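Local coordinates for ceramide very long chain fatty acid hydroxylase SCS7 (Saccharomyces cerevisiae, PDB 4ZR1), which hydroxylates the very long chain fatty acids of ceramides in yeast sphingolipid metabolism, probably at a centre holding two zinc ions, at residues A[186-191]-A[228-233]; A[234-239]-A[249-254]. All blocks are in the same frame, centred on the assembly; numbering follows the deposited sequence.

Contact 1. Residues A[186-191]-A[228-233]; sequences RLVMPP and YDECHF. With ZN (zinc ion), chain C; BOG (octyl beta-D-glucopyranoside), chain E.
Val188 and Asp229 bring the irregular segment 186-191 up against the helical segment 228-233, their CA atoms 5.6 Å apart, and Leu187 with Phe233 makes a second approach, 6.4 Å from CA to CA. The pair illustrates how one buried carboxylate can fasten a loop to a helix. Met189 gives its backbone N-H to Asp229 OD2 at 2.9 Å, in a bond that is nearly straight (173°) and reaches the syn side of the oxygen, 25° out of the carboxylate plane. The same carboxylate lies beside Val188, whose CA is 3.3 Å from Asp229 OD1 and whose CB packs near OD2, and it meets the Met189 side chain at about a right angle. With an alanine here, the Met189 N-H would probably be left without its acceptor, and the loop would be freer to shift from the helix. Leu187 packs on a metal ligand. Its CG stands trans to its own amide N (chi1 -171°), which carries CD2 over one face of the His232 ring, 3.7 Å from the centroid, in a CH-pi contact displaced toward the rim. His232 NE2 binds zinc at 2.3 Å, so the leucine is a second-shell residue likely to limit the tilt of the imidazole. Val188 CG1 adds apolar packing against Phe233 CD1, at 4.1 Å. On the loop, the carbonyl oxygens of Arg186 and Leu187 accept hydrogen bonds from O2 and O3 of an octyl glucoside. Val188 also touches Val107 of helix 106-125, Met189 packs on Phe194 and Leu197 of helix 191-208, and Pro190 is the N-cap of helix 191-208; the loop thus lies between helices 106-125, 191-208 and 211-236.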
# COMPACT_ATOMS: atom_id res chain seq x y z
N ARG A 186 -5.58 0.27 -8.61
CA ARG A 186 -4.68 -0.66 -7.95
C ARG A 186 -4.04 -0.04 -6.72
O ARG A 186 -2.87 -0.29 -6.42
CB ARG A 186 -3.57 -1.13 -8.91
CG ARG A 186 -3.92 -2.36 -9.71
CD ARG A 186 -4.95 -2.05 -10.78
NE ARG A 186 -5.18 -3.21 -11.63
CZ ARG A 186 -4.58 -3.40 -12.80
NH1 ARG A 186 -3.72 -2.51 -13.29
NH2 ARG A 186 -4.85 -4.50 -13.49
N LEU A 187 -4.81 0.77 -6.00
CA LEU A 187 -4.32 1.40 -4.79
C LEU A 187 -4.95 0.73 -3.57
O LEU A 187 -4.25 0.12 -2.76
CB LEU A 187 -4.59 2.91 -4.82
CG LEU A 187 -3.97 3.80 -3.74
CD1 LEU A 187 -3.90 5.25 -4.19
CD2 LEU A 187 -4.78 3.70 -2.46
N VAL A 188 -6.26 0.85 -3.43
CA VAL A 188 -6.89 0.25 -2.26
C VAL A 188 -6.87 -1.26 -2.39
O VAL A 188 -6.63 -1.80 -3.46
CB VAL A 188 -8.33 0.73 -2.05
CG1 VAL A 188 -8.39 2.27 -2.05
CG2 VAL A 188 -9.26 0.13 -3.08
N MET A 189 -7.10 -1.93 -1.28
CA MET A 189 -6.99 -3.37 -1.22
C MET A 189 -8.24 -4.00 -1.77
O MET A 189 -9.35 -3.59 -1.45
CB MET A 189 -6.76 -3.85 0.21
CG MET A 189 -5.59 -3.20 0.90
SD MET A 189 -5.35 -3.96 2.50
CE MET A 189 -5.60 -5.66 2.04
N PRO A 190 -8.07 -5.01 -2.62
CA PRO A 190 -9.24 -5.77 -3.06
C PRO A 190 -9.78 -6.60 -1.90
O PRO A 190 -8.97 -7.14 -1.15
CB PRO A 190 -8.68 -6.65 -4.18
CG PRO A 190 -7.25 -6.71 -3.93
CD PRO A 190 -6.85 -5.41 -3.34
N PRO A 191 -11.11 -6.68 -1.75
CA PRO A 191 -11.66 -7.39 -0.59
C PRO A 191 -11.19 -8.84 -0.53
O PRO A 191 -10.95 -9.37 0.56
CB PRO A 191 -13.18 -7.29 -0.78
CG PRO A 191 -13.37 -6.05 -1.59
CD PRO A 191 -12.15 -5.95 -2.49
N TYR A 228 -7.87 4.28 6.77
CA TYR A 228 -6.54 4.17 6.15
C TYR A 228 -6.54 4.13 4.61
O TYR A 228 -5.84 4.91 3.96
CB TYR A 228 -5.82 2.93 6.69
CG TYR A 228 -4.77 2.38 5.73
CD1 TYR A 228 -3.51 2.96 5.64
CD2 TYR A 228 -5.05 1.29 4.91
CE1 TYR A 228 -2.56 2.48 4.77
CE2 TYR A 228 -4.11 0.79 4.04
CZ TYR A 228 -2.86 1.39 3.97
OH TYR A 228 -1.91 0.90 3.09
N ASP A 229 -7.31 3.20 4.03
CA ASP A 229 -7.26 2.95 2.59
C ASP A 229 -7.88 4.11 1.83
O ASP A 229 -7.41 4.47 0.76
CB ASP A 229 -7.99 1.65 2.23
CG ASP A 229 -7.15 0.72 1.33
OD1 ASP A 229 -6.06 1.10 0.85
OD2 ASP A 229 -7.61 -0.43 1.12
N GLU A 230 -8.95 4.68 2.40
CA GLU A 230 -9.56 5.87 1.83
C GLU A 230 -8.60 7.03 1.92
O GLU A 230 -8.35 7.73 0.94
CB GLU A 230 -10.86 6.20 2.54
CG GLU A 230 -11.92 5.14 2.34
CD GLU A 230 -12.17 4.85 0.87
OE1 GLU A 230 -12.75 5.69 0.17
OE2 GLU A 230 -11.76 3.77 0.41
N CYS A 231 -8.03 7.23 3.11
CA CYS A 231 -6.98 8.23 3.26
C CYS A 231 -5.89 7.98 2.22
O CYS A 231 -5.56 8.87 1.43
CB CYS A 231 -6.40 8.21 4.67
SG CYS A 231 -5.16 9.50 4.95
N HIS A 232 -5.36 6.76 2.21
CA HIS A 232 -4.30 6.37 1.28
C HIS A 232 -4.65 6.74 -0.16
O HIS A 232 -3.83 7.32 -0.86
CB HIS A 232 -4.02 4.88 1.37
CG HIS A 232 -2.86 4.45 0.55
ND1 HIS A 232 -2.64 3.14 0.20
CD2 HIS A 232 -1.84 5.16 0.02
CE1 HIS A 232 -1.54 3.06 -0.53
NE2 HIS A 232 -1.04 4.27 -0.66
N PHE A 233 -5.86 6.40 -0.58
CA PHE A 233 -6.32 6.77 -1.91
C PHE A 233 -6.23 8.28 -2.16
O PHE A 233 -5.64 8.71 -3.15
CB PHE A 233 -7.77 6.31 -2.14
CG PHE A 233 -8.22 6.48 -3.56
CD1 PHE A 233 -7.93 5.50 -4.52
CD2 PHE A 233 -8.90 7.62 -3.97
CE1 PHE A 233 -8.33 5.66 -5.84
CE2 PHE A 233 -9.31 7.79 -5.30
CZ PHE A 233 -9.02 6.81 -6.23
ZN ZN C . 0.81 5.15 -1.72
C1 BOG E . -2.90 -4.34 -4.04
O1 BOG E . -3.70 -4.67 -5.16
C2 BOG E . -2.61 -2.86 -4.08
O2 BOG E . -1.77 -2.63 -5.18
C3 BOG E . -1.86 -2.44 -2.84
O3 BOG E . -1.76 -1.04 -2.72
C4 BOG E . -2.48 -3.01 -1.60
O4 BOG E . -1.58 -2.77 -0.54
C5 BOG E . -2.68 -4.49 -1.77
O5 BOG E . -3.56 -4.70 -2.85
C6 BOG E . -3.21 -5.03 -0.45
O6 BOG E . -4.03 -6.17 -0.62
C1' BOG E . -3.28 -5.82 -5.87
C2' BOG E . -4.18 -6.08 -7.06
C3' BOG E . -4.13 -7.57 -7.38
C4' BOG E . -5.51 -8.20 -7.35
C5' BOG E . -5.43 -9.62 -6.82
C6' BOG E . -6.68 -10.37 -7.18
C7' BOG E . -6.68 -11.73 -6.51
C8' BOG E . -5.78 -12.67 -7.27

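Contact 2. Residues A[234-239]-A[249-254]; sequences FLHHSK and KYHLEH. With ZN (zinc ion), chain C; ZN (zinc ion), chain D; BOG (octyl beta-D-glucopyranoside), chain G; BOG (octyl beta-D-glucopyranoside), chain H.
Leu235 meets His251 where helix 211-236 passes helix 242-256, their CA atoms 7.4 Å apart, while the preceding residue, Phe234, sets its ring among the alkyl chains of two octyl glucosides. Leu235 crosses the histidine at a slant and brings CD1 to 3.6 Å from His251 CB, a purely apolar touch at the root of a metal ligand. Leu252 CD1 comes to 3.8 Å from Leu235 O. His236 follows, and it carries the chemistry. Its CG lies trans to the carbonyl carbon (chi1 -75°), the ring swings from there toward the second helix, and His236 NE2 binds zinc at 2.1 Å. His251 NE2 binds the same ion at 2.2 Å. The 3.1 Å between His236 NE2 and His251 NE2 therefore reflects shared coordination rather than hydrogen bonding. The two rings stand almost perpendicular (87°), with CD2 of His236 lying in plane at the edge of the His251 ring. Leu252 packs beside His236: the two side chains run antiparallel, and Leu252 CD1 makes an off-centre CH-pi contact 4.3 Å from the His236 ring centroid. His254 instead binds the other zinc ion through NE2, together with His150, His155, His174 and His178. His177, His232 and His255 complete the five-histidine shell of the zinc that His236 and His251 share, consistent with the histidine boxes of this family. Helices 211-236 and 242-256, with His177 of helix 164-179, are cross-linked by the zinc, and apolar leucines beside the imidazoles probably limit how far the rings can turn.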
# COMPACT_ATOMS: atom_id res chain seq x y z
N PHE A 234 -6.79 9.08 -1.27
CA PHE A 234 -6.97 10.49 -1.58
C PHE A 234 -5.68 11.26 -1.39
O PHE A 234 -5.54 12.39 -1.87
CB PHE A 234 -8.13 11.07 -0.75
CG PHE A 234 -9.48 10.54 -1.18
CD1 PHE A 234 -9.96 10.80 -2.46
CD2 PHE A 234 -10.24 9.77 -0.33
CE1 PHE A 234 -11.18 10.31 -2.88
CE2 PHE A 234 -11.47 9.26 -0.74
CZ PHE A 234 -11.94 9.54 -2.02
N LEU A 235 -4.71 10.64 -0.73
CA LEU A 235 -3.36 11.18 -0.70
C LEU A 235 -2.74 11.20 -2.10
O LEU A 235 -1.98 12.11 -2.43
CB LEU A 235 -2.49 10.37 0.25
CG LEU A 235 -2.72 10.51 1.75
CD1 LEU A 235 -1.60 9.80 2.48
CD2 LEU A 235 -2.78 11.98 2.15
N HIS A 236 -3.06 10.21 -2.92
CA HIS A 236 -2.51 10.14 -4.28
C HIS A 236 -3.35 10.91 -5.29
O HIS A 236 -2.81 11.59 -6.17
CB HIS A 236 -2.41 8.68 -4.75
CG HIS A 236 -1.27 7.93 -4.14
ND1 HIS A 236 0.02 8.02 -4.62
CD2 HIS A 236 -1.22 7.08 -3.09
CE1 HIS A 236 0.81 7.26 -3.88
NE2 HIS A 236 0.08 6.67 -2.95
N HIS A 237 -4.67 10.79 -5.17
CA HIS A 237 -5.56 11.23 -6.23
C HIS A 237 -6.45 12.42 -5.88
O HIS A 237 -7.60 12.49 -6.31
CB HIS A 237 -6.42 10.04 -6.67
CG HIS A 237 -5.64 8.95 -7.33
ND1 HIS A 237 -5.45 7.72 -6.76
CD2 HIS A 237 -4.98 8.93 -8.51
CE1 HIS A 237 -4.71 6.97 -7.57
NE2 HIS A 237 -4.41 7.69 -8.64
N SER A 238 -5.91 13.38 -5.14
CA SER A 238 -6.74 14.49 -4.69
C SER A 238 -5.98 15.68 -4.13
O SER A 238 -5.00 15.52 -3.40
CB SER A 238 -7.72 14.00 -3.62
OG SER A 238 -8.34 15.09 -2.98
N LYS A 239 -6.43 16.89 -4.47
CA LYS A 239 -6.00 18.09 -3.76
C LYS A 239 -6.79 18.15 -2.46
O LYS A 239 -8.00 18.38 -2.45
CB LYS A 239 -6.18 19.35 -4.62
CG LYS A 239 -7.61 19.66 -5.08
CD LYS A 239 -7.73 21.10 -5.56
CE LYS A 239 -8.63 21.90 -4.63
NZ LYS A 239 -8.58 23.37 -4.92
N LYS A 249 2.32 15.33 1.30
CA LYS A 249 3.72 15.49 0.95
C LYS A 249 4.54 14.37 1.57
O LYS A 249 5.44 13.82 0.94
CB LYS A 249 4.25 16.86 1.39
CG LYS A 249 5.78 16.93 1.39
CD LYS A 249 6.32 18.35 1.54
CE LYS A 249 7.73 18.35 2.12
NZ LYS A 249 7.86 17.41 3.27
N TYR A 250 4.19 14.02 2.80
CA TYR A 250 4.92 13.01 3.56
C TYR A 250 4.82 11.63 2.91
O TYR A 250 5.83 10.94 2.71
CB TYR A 250 4.38 12.95 4.99
CG TYR A 250 5.14 12.02 5.90
CD1 TYR A 250 6.32 12.43 6.50
CD2 TYR A 250 4.66 10.75 6.17
CE1 TYR A 250 7.01 11.59 7.35
CE2 TYR A 250 5.35 9.89 7.01
CZ TYR A 250 6.52 10.32 7.60
OH TYR A 250 7.21 9.47 8.44
N HIS A 251 3.61 11.23 2.57
CA HIS A 251 3.41 9.91 1.99
C HIS A 251 3.98 9.82 0.58
O HIS A 251 4.58 8.81 0.20
CB HIS A 251 1.93 9.55 1.97
CG HIS A 251 1.67 8.25 1.27
ND1 HIS A 251 2.10 7.04 1.78
CD2 HIS A 251 1.07 7.98 0.09
CE1 HIS A 251 1.75 6.08 0.94
NE2 HIS A 251 1.13 6.62 -0.08
N LEU A 252 3.80 10.88 -0.20
CA LEU A 252 4.32 10.92 -1.56
C LEU A 252 5.84 10.82 -1.56
O LEU A 252 6.42 10.29 -2.51
CB LEU A 252 3.86 12.19 -2.26
CG LEU A 252 2.73 12.04 -3.28
CD1 LEU A 252 1.66 11.08 -2.81
CD2 LEU A 252 2.11 13.39 -3.55
N GLU A 253 6.48 11.31 -0.51
CA GLU A 253 7.94 11.20 -0.43
C GLU A 253 8.34 9.75 -0.14
O GLU A 253 9.44 9.33 -0.48
CB GLU A 253 8.51 12.14 0.62
CG GLU A 253 8.56 13.59 0.19
CD GLU A 253 9.22 14.47 1.22
OE1 GLU A 253 9.72 13.94 2.24
OE2 GLU A 253 9.23 15.70 1.02
N HIS A 254 7.44 9.01 0.49
CA HIS A 254 7.68 7.58 0.69
C HIS A 254 7.75 6.87 -0.66
O HIS A 254 8.44 5.87 -0.83
CB HIS A 254 6.58 6.97 1.56
CG HIS A 254 6.56 5.48 1.53
ND1 HIS A 254 7.35 4.71 2.36
CD2 HIS A 254 5.86 4.61 0.76
CE1 HIS A 254 7.14 3.43 2.10
NE2 HIS A 254 6.24 3.34 1.13
ZN ZN C . 0.81 5.15 -1.72
ZN ZN D . 5.22 1.51 0.68
C1 BOG G . -12.03 15.58 -1.62
O1 BOG G . -11.44 14.48 -0.98
C2 BOG G . -11.17 15.98 -2.79
O2 BOG G . -9.91 16.38 -2.31
C3 BOG G . -11.79 17.14 -3.54
O3 BOG G . -11.09 17.32 -4.75
C4 BOG G . -13.25 16.85 -3.82
O4 BOG G . -13.87 18.03 -4.29
C5 BOG G . -13.92 16.42 -2.54
O5 BOG G . -13.31 15.24 -2.08
C6 BOG G . -15.40 16.19 -2.77
O6 BOG G . -15.61 15.73 -4.08
C1' BOG G . -10.97 14.71 0.33
C2' BOG G . -10.98 13.39 1.08
C3' BOG G . -10.33 13.55 2.44
C4' BOG G . -10.92 12.53 3.39
C5' BOG G . -10.45 11.14 3.03
C6' BOG G . -9.97 10.45 4.29
C7' BOG G . -11.12 9.78 5.01
C8' BOG G . -10.57 9.00 6.17
C1 BOG H . -15.41 12.03 -4.96
O1 BOG H . -15.73 12.63 -3.73
C2 BOG H . -16.28 12.58 -6.08
O2 BOG H . -17.64 12.36 -5.78
C3 BOG H . -15.93 11.89 -7.37
O3 BOG H . -16.58 12.52 -8.45
C4 BOG H . -14.43 11.91 -7.60
O4 BOG H . -14.12 11.09 -8.70
C5 BOG H . -13.71 11.44 -6.35
O5 BOG H . -14.05 12.27 -5.27
C6 BOG H . -12.21 11.50 -6.56
O6 BOG H . -11.73 10.22 -6.89
C1' BOG H . -14.87 12.26 -2.68
C2' BOG H . -15.65 11.64 -1.54
C3' BOG H . -14.71 11.35 -0.38
C4' BOG H . -15.34 10.35 0.58
C5' BOG H . -14.23 9.52 1.19
C6' BOG H . -14.55 9.16 2.63
C7' BOG H . -15.27 7.82 2.69
C8' BOG H . -15.26 7.32 4.12

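Both contacts are buried and both draw on helix 211-236, which offers His232 to contact 1 and His236, one turn on, to contact 2; the two imidazoles bind one zinc. Leu187 bridges the pair, its CD1 also packing on His236 CD2. The principle they exemplify is a metal site built in layers. Contact 1, nearer the centre of the chain, is held by a single hydrogen bond to a carboxylate and by apolar packing, and its loop lays Leu187 over one face of the His232 ring. Contact 2 lies farther out, where helix 211-236 ends, and is joined mainly by coordination, with ligands from both partners. Segment 249-254 also supplies His254 to the other zinc, which contact 1 does not bind.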